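Local coordinates for protein GDP-perosamine synthase (Caulobacter crescentus, PDB 3BN1) that catalyses the pyridoxal phosphate-dependent transfer of an amino group from L-glutamate to GDP-4-keto-6-deoxy-D-mannose, making GDP-perosamine for the O-antigen of the lipopolysaccharide, at residues Leu66-Gly74 against Leu205-Arg213; Thr301-Leu309 against Ala342-Leu350. All coordinates share one frame; numbering follows the deposited sequence.

Contact 1: Leu66-Gly74 against Leu205-Arg213; sequences LHLALVAMG and LAAKMRLLR
Ala72 turns its methyl group toward helix 205-213, where CB lies only 3.4 Å from Met209 CG, tighter than an ordinary carbon-carbon contact. The small side chain lets the backbones come close, with the CA atoms of Ala72 and Met209 5.5 Å apart, and the larger groups close round it. Leu205 reaches in from one turn earlier in its helix: CD1 touches the Ala72 methyl and the last-turn backbone, 3.5 Å from Ala72 O, and also meets Met73 CG at 3.7 Å, the two side chains crossing at a slant. From one turn later comes Leu212, whose CD1 packs 3.8 Å from Val71 CG1 and over the backbone N of Ala72. Met209 continues past Ala72 with its chain extended beyond CG (chi3 -179°), which carries its methyl CE to 4.0 Å from Ala69 CB. Leu68 occupies the other end of the contact. With CG anti to its backbone N (chi1 179°), it extends both methyls toward the partner helix: CD1 presses on Leu212 CB at 3.2 Å, a strained approach, while CD2 lies against Arg213 CB. The guanidinium of Arg213 leads away to a salt bridge with Glu44. At the exposed margin, the bent chain of Lys208 lays CE beside Ala72 O. Ala69, Met73 and Met209 also touch Cys179, while Leu68 and Met209 reach Ile198. The short axes cross at 124°, 9.1 Å apart. Both helices also pack on the adjacent strands 179-183 and 196-200 of the seven-stranded mixed sheet, an arrangement belonging to the large domain of fold-type I, aspartate aminotransferase-like enzymes.

Contact 2: Thr301-Leu309 against Ala342-Leu350; sequences TRDQVIKDL and ACGVDGLNL
Leu348 presents its two methyls to helix 302-311 as a fork. CD1 lies 3.5 Å from Ile306 CG1, a tight fit in which the two side chains slide past each other in opposite directions. CD2 rests against both Val305 and Leu309, crossing the valine at a slant and meeting Leu309 tip to tip, CD2 to CD1 at 4.1 Å. Val371 of helix 358-371 touches Val305 and Leu309, and Ser316 touches Ile306, Leu309 and Leu348.

One turn back, Arg302 takes over. Its CB rests 3.2 Å from Val345 O, and bends at chi2 and chi3 (-75° and -42°) fold the guanidinium against the turn joining helix 338-346 to strand 347-350. There NH2 gives two hydrogen bonds: 2.6 Å to Gly344 O, from above the carbonyl plane, and 2.9 Å to Gly347 O, in that carbonyl's plane on a lone pair. Val345 O lies over one guanidinium face, offset toward the rim, and is not hydrogen-bonded. On the other edge, NE and NH1 both grip the one oxygen Asp303 OD1 side-on in a salt bridge, and that oxygen lies in the guanidinium plane, which probably limits the group's rotation. A buried arginine thus ties a helix start to a helix-to-strand turn, its charge probably balanced by Asp303 and by carbonyl dipoles.

Overall arrangement
Both contacts are largely buried, yet they share no helix or strand and lie on opposite sides of the chain's centre, with nearest atoms about 17 Å apart. Contact 1 joins two helices beside the seven-stranded mixed sheet, and its chemistry across the pair is apolar, with charged groups at its margins. Contact 2 sets a helix against a strand of the four-stranded antiparallel sheet and the helical turn leading into it; there a smaller apolar patch adjoins a buried arginine bonded to two main-chain carbonyls. The Ile306 side chain is about 12 Å from the bound 2-oxoglutaric acid, not in contact with it, while Arg317, paired through its backbone with Asn349, lines that ligand's pocket.

Contact 1: Leu66-Gly74 against Leu205-Arg213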
# COMPACT_ATOMS: atom_id res chain seq x y z
N LEU A 66 8.41 -1.00 6.20
CA LEU A 66 9.14 -2.04 6.89
C LEU A 66 9.30 -3.30 6.06
O LEU A 66 10.38 -3.86 5.93
CB LEU A 66 8.38 -2.36 8.17
CG LEU A 66 8.67 -1.35 9.28
CD1 LEU A 66 7.66 -1.53 10.50
CD2 LEU A 66 10.12 -1.45 9.75
N HIS A 67 8.18 -3.81 5.54
CA HIS A 67 8.21 -5.01 4.71
C HIS A 67 9.22 -4.82 3.58
O HIS A 67 10.10 -5.66 3.37
CB HIS A 67 6.79 -5.39 4.13
CG HIS A 67 6.76 -6.67 3.32
ND1 HIS A 67 5.82 -6.94 2.35
CD2 HIS A 67 7.55 -7.78 3.39
CE1 HIS A 67 6.05 -8.14 1.82
NE2 HIS A 67 7.09 -8.67 2.44
N LEU A 68 9.08 -3.72 2.86
CA LEU A 68 9.97 -3.48 1.76
C LEU A 68 11.45 -3.51 2.20
O LEU A 68 12.30 -4.15 1.57
CB LEU A 68 9.65 -2.12 1.13
CG LEU A 68 10.53 -1.71 -0.06
CD1 LEU A 68 10.38 -2.75 -1.20
CD2 LEU A 68 10.04 -0.35 -0.51
N ALA A 69 11.80 -2.77 3.25
CA ALA A 69 13.22 -2.73 3.64
C ALA A 69 13.75 -4.13 4.03
O ALA A 69 14.90 -4.52 3.73
CB ALA A 69 13.36 -1.74 4.82
N LEU A 70 12.94 -4.92 4.74
CA LEU A 70 13.41 -6.25 5.16
C LEU A 70 13.66 -7.11 3.92
O LEU A 70 14.65 -7.84 3.80
CB LEU A 70 12.33 -6.94 5.96
CG LEU A 70 12.18 -6.30 7.33
CD1 LEU A 70 10.91 -6.76 8.06
CD2 LEU A 70 13.45 -6.40 8.23
N VAL A 71 12.70 -7.06 3.01
CA VAL A 71 12.86 -7.89 1.82
C VAL A 71 14.14 -7.46 1.08
O VAL A 71 14.98 -8.31 0.74
CB VAL A 71 11.63 -7.84 0.92
CG1 VAL A 71 11.93 -8.58 -0.40
CG2 VAL A 71 10.38 -8.51 1.64
N ALA A 72 14.33 -6.15 0.92
CA ALA A 72 15.55 -5.59 0.28
C ALA A 72 16.83 -6.03 0.97
O ALA A 72 17.78 -6.40 0.31
CB ALA A 72 15.51 -4.07 0.29
N MET A 73 16.83 -6.08 2.29
CA MET A 73 18.01 -6.58 3.01
C MET A 73 18.09 -8.10 2.92
O MET A 73 18.97 -8.73 3.49
CB MET A 73 17.93 -6.22 4.46
CG MET A 73 17.75 -4.75 4.66
SD MET A 73 18.13 -4.39 6.37
CE MET A 73 16.66 -4.85 7.09
N GLY A 74 17.16 -8.72 2.21
CA GLY A 74 17.25 -10.16 2.06
C GLY A 74 16.69 -10.99 3.22
O GLY A 74 17.01 -12.17 3.24
N LEU A 205 21.28 -1.08 -1.61
CA LEU A 205 20.08 -1.42 -0.89
C LEU A 205 19.02 -0.47 -1.38
O LEU A 205 17.88 -0.87 -1.56
CB LEU A 205 20.29 -1.28 0.61
CG LEU A 205 19.23 -1.95 1.49
CD1 LEU A 205 19.29 -3.50 1.53
CD2 LEU A 205 19.47 -1.37 2.87
N ALA A 206 19.36 0.80 -1.59
CA ALA A 206 18.34 1.71 -2.02
C ALA A 206 17.81 1.28 -3.38
O ALA A 206 16.61 1.38 -3.64
CB ALA A 206 18.87 3.16 -2.07
N ALA A 207 18.69 0.87 -4.29
CA ALA A 207 18.25 0.51 -5.66
C ALA A 207 17.30 -0.68 -5.60
O ALA A 207 16.24 -0.72 -6.24
CB ALA A 207 19.45 0.14 -6.50
N LYS A 208 17.68 -1.66 -4.79
CA LYS A 208 16.87 -2.87 -4.68
C LYS A 208 15.49 -2.50 -4.12
O LYS A 208 14.48 -3.08 -4.49
CB LYS A 208 17.55 -3.80 -3.67
CG LYS A 208 17.94 -5.17 -4.17
CD LYS A 208 19.29 -5.62 -3.54
CE LYS A 208 19.68 -4.84 -2.26
NZ LYS A 208 21.01 -5.17 -1.61
N MET A 209 15.47 -1.56 -3.18
CA MET A 209 14.27 -1.06 -2.55
C MET A 209 13.44 -0.36 -3.63
O MET A 209 12.23 -0.60 -3.69
CB MET A 209 14.62 -0.10 -1.42
CG MET A 209 15.07 -0.77 -0.10
SD MET A 209 15.83 0.47 1.01
CE MET A 209 16.32 -0.53 2.48
N ARG A 210 14.06 0.46 -4.49
CA ARG A 210 13.26 1.08 -5.53
C ARG A 210 12.75 0.03 -6.53
O ARG A 210 11.61 0.11 -7.02
CB ARG A 210 13.97 2.25 -6.23
CG ARG A 210 14.86 3.08 -5.31
CD ARG A 210 14.95 4.54 -5.79
NE ARG A 210 15.55 5.48 -4.82
CZ ARG A 210 14.87 6.36 -4.09
NH1 ARG A 210 15.53 7.13 -3.25
NH2 ARG A 210 13.54 6.51 -4.20
N LEU A 211 13.58 -0.98 -6.79
CA LEU A 211 13.19 -2.08 -7.67
C LEU A 211 11.90 -2.78 -7.18
O LEU A 211 10.92 -2.96 -7.93
CB LEU A 211 14.32 -3.12 -7.76
CG LEU A 211 13.96 -4.22 -8.79
CD1 LEU A 211 13.71 -3.74 -10.21
CD2 LEU A 211 15.10 -5.21 -8.76
N LEU A 212 11.93 -3.19 -5.91
CA LEU A 212 10.75 -3.88 -5.30
C LEU A 212 9.53 -3.00 -5.14
O LEU A 212 8.40 -3.44 -5.32
CB LEU A 212 11.12 -4.38 -3.91
CG LEU A 212 12.15 -5.52 -3.90
CD1 LEU A 212 12.84 -5.61 -2.51
CD2 LEU A 212 11.45 -6.89 -4.25
N ARG A 213 9.76 -1.76 -4.79
CA ARG A 213 8.67 -0.80 -4.59
C ARG A 213 7.83 -0.67 -5.85
O ARG A 213 6.61 -0.56 -5.78
CB ARG A 213 9.25 0.58 -4.24
CG ARG A 213 8.11 1.60 -3.96
CD ARG A 213 8.65 2.98 -3.66
NE ARG A 213 9.39 3.52 -4.80
CZ ARG A 213 9.96 4.73 -4.84
NH1 ARG A 213 9.90 5.62 -3.82
NH2 ARG A 213 10.64 5.07 -5.93

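Contact 2: Thr301-Leu309 against Ala342-Leu350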
# COMPACT_ATOMS: atom_id res chain seq x y z
N THR A 301 -7.66 1.36 37.67
CA THR A 301 -6.85 0.67 36.65
C THR A 301 -6.52 1.57 35.43
O THR A 301 -7.23 2.53 35.14
CB THR A 301 -7.60 -0.55 36.09
OG1 THR A 301 -8.62 -0.09 35.17
CG2 THR A 301 -8.11 -1.48 37.22
N ARG A 302 -5.48 1.27 34.67
CA ARG A 302 -5.18 2.12 33.50
C ARG A 302 -6.36 2.16 32.50
O ARG A 302 -6.71 3.22 31.92
CB ARG A 302 -3.83 1.63 32.90
CG ARG A 302 -3.13 2.48 31.86
CD ARG A 302 -3.74 2.47 30.44
NE ARG A 302 -4.15 1.14 29.98
CZ ARG A 302 -3.32 0.17 29.62
NH1 ARG A 302 -3.83 -0.98 29.21
NH2 ARG A 302 -2.00 0.38 29.57
N ASP A 303 -7.01 1.02 32.25
CA ASP A 303 -8.12 1.08 31.31
C ASP A 303 -9.27 1.92 31.81
O ASP A 303 -9.94 2.62 31.02
CB ASP A 303 -8.59 -0.31 30.86
CG ASP A 303 -7.50 -1.05 30.10
OD1 ASP A 303 -6.49 -0.42 29.72
OD2 ASP A 303 -7.60 -2.27 29.91
N GLN A 304 -9.45 1.91 33.13
CA GLN A 304 -10.54 2.71 33.72
C GLN A 304 -10.25 4.23 33.59
O GLN A 304 -11.13 5.00 33.30
CB GLN A 304 -10.75 2.33 35.18
CG GLN A 304 -12.05 2.90 35.76
CD GLN A 304 -13.29 2.48 34.93
OE1 GLN A 304 -13.51 1.30 34.74
NE2 GLN A 304 -14.07 3.44 34.42
N VAL A 305 -9.01 4.67 33.83
CA VAL A 305 -8.60 6.05 33.68
C VAL A 305 -8.87 6.51 32.25
O VAL A 305 -9.41 7.58 32.06
CB VAL A 305 -7.05 6.16 33.89
CG1 VAL A 305 -6.50 7.51 33.36
CG2 VAL A 305 -6.71 5.92 35.39
N ILE A 306 -8.58 5.66 31.26
CA ILE A 306 -8.82 6.04 29.86
C ILE A 306 -10.32 6.24 29.70
O ILE A 306 -10.79 7.23 29.13
CB ILE A 306 -8.34 4.95 28.83
CG1 ILE A 306 -6.81 4.99 28.66
CG2 ILE A 306 -8.90 5.25 27.47
CD1 ILE A 306 -6.18 3.64 28.19
N LYS A 307 -11.10 5.34 30.28
CA LYS A 307 -12.54 5.57 30.15
C LYS A 307 -12.95 6.81 30.90
O LYS A 307 -13.85 7.51 30.46
CB LYS A 307 -13.35 4.43 30.77
CG LYS A 307 -12.96 3.16 30.06
CD LYS A 307 -13.67 1.98 30.60
CE LYS A 307 -13.26 0.68 29.90
NZ LYS A 307 -13.50 -0.46 30.86
N ASP A 308 -12.37 7.08 32.06
CA ASP A 308 -12.85 8.26 32.74
C ASP A 308 -12.44 9.54 32.05
O ASP A 308 -13.16 10.55 32.04
CB ASP A 308 -12.36 8.24 34.17
CG ASP A 308 -12.90 7.04 34.94
OD1 ASP A 308 -13.93 6.41 34.55
OD2 ASP A 308 -12.29 6.73 35.99
N LEU A 309 -11.26 9.52 31.44
CA LEU A 309 -10.81 10.71 30.72
C LEU A 309 -11.75 10.93 29.56
O LEU A 309 -12.15 12.04 29.25
CB LEU A 309 -9.36 10.51 30.22
CG LEU A 309 -8.27 10.39 31.30
CD1 LEU A 309 -6.92 9.91 30.84
CD2 LEU A 309 -8.08 11.77 31.99
N ALA A 342 4.78 -5.07 32.23
CA ALA A 342 4.53 -4.03 33.25
C ALA A 342 4.16 -2.69 32.58
O ALA A 342 3.19 -2.01 32.94
CB ALA A 342 5.83 -3.82 34.14
N CYS A 343 4.93 -2.34 31.56
CA CYS A 343 4.67 -1.09 30.85
C CYS A 343 3.33 -1.11 30.17
O CYS A 343 2.61 -0.12 30.20
CB CYS A 343 5.74 -0.76 29.84
SG CYS A 343 7.35 -0.37 30.60
N GLY A 344 3.00 -2.26 29.59
CA GLY A 344 1.70 -2.42 28.93
C GLY A 344 0.55 -2.26 29.91
O GLY A 344 -0.54 -1.80 29.55
N VAL A 345 0.76 -2.73 31.14
CA VAL A 345 -0.25 -2.64 32.18
C VAL A 345 -0.49 -1.20 32.67
O VAL A 345 -1.63 -0.71 32.72
CB VAL A 345 0.21 -3.49 33.38
CG1 VAL A 345 -0.60 -3.15 34.64
CG2 VAL A 345 0.09 -4.94 33.01
N ASP A 346 0.59 -0.51 32.99
CA ASP A 346 0.45 0.82 33.58
C ASP A 346 0.69 2.04 32.66
O ASP A 346 0.52 3.19 33.10
CB ASP A 346 1.27 0.86 34.92
CG ASP A 346 2.78 0.97 34.71
OD1 ASP A 346 3.21 1.33 33.60
OD2 ASP A 346 3.55 0.70 35.66
N GLY A 347 1.05 1.81 31.40
CA GLY A 347 1.41 2.86 30.47
C GLY A 347 0.25 3.63 29.90
O GLY A 347 -0.72 3.03 29.47
N LEU A 348 0.34 4.97 29.90
CA LEU A 348 -0.74 5.77 29.34
C LEU A 348 -0.23 6.87 28.43
O LEU A 348 0.50 7.73 28.88
CB LEU A 348 -1.53 6.46 30.46
CG LEU A 348 -2.68 7.40 30.02
CD1 LEU A 348 -3.80 6.56 29.31
CD2 LEU A 348 -3.26 8.18 31.24
N ASN A 349 -0.65 6.90 27.17
CA ASN A 349 -0.23 7.99 26.26
C ASN A 349 -1.18 9.14 26.44
O ASN A 349 -2.38 8.91 26.25
CB ASN A 349 -0.39 7.55 24.80
CG ASN A 349 0.50 6.41 24.45
OD1 ASN A 349 0.09 5.42 23.82
ND2 ASN A 349 1.75 6.51 24.89
N LEU A 350 -0.67 10.35 26.70
CA LEU A 350 -1.55 11.51 26.92
C LEU A 350 -1.59 12.39 25.66
O LEU A 350 -0.66 12.35 24.86
CB LEU A 350 -0.93 12.36 28.04
CG LEU A 350 -0.95 11.79 29.47
CD1 LEU A 350 -0.28 12.73 30.50
CD2 LEU A 350 -2.42 11.48 29.72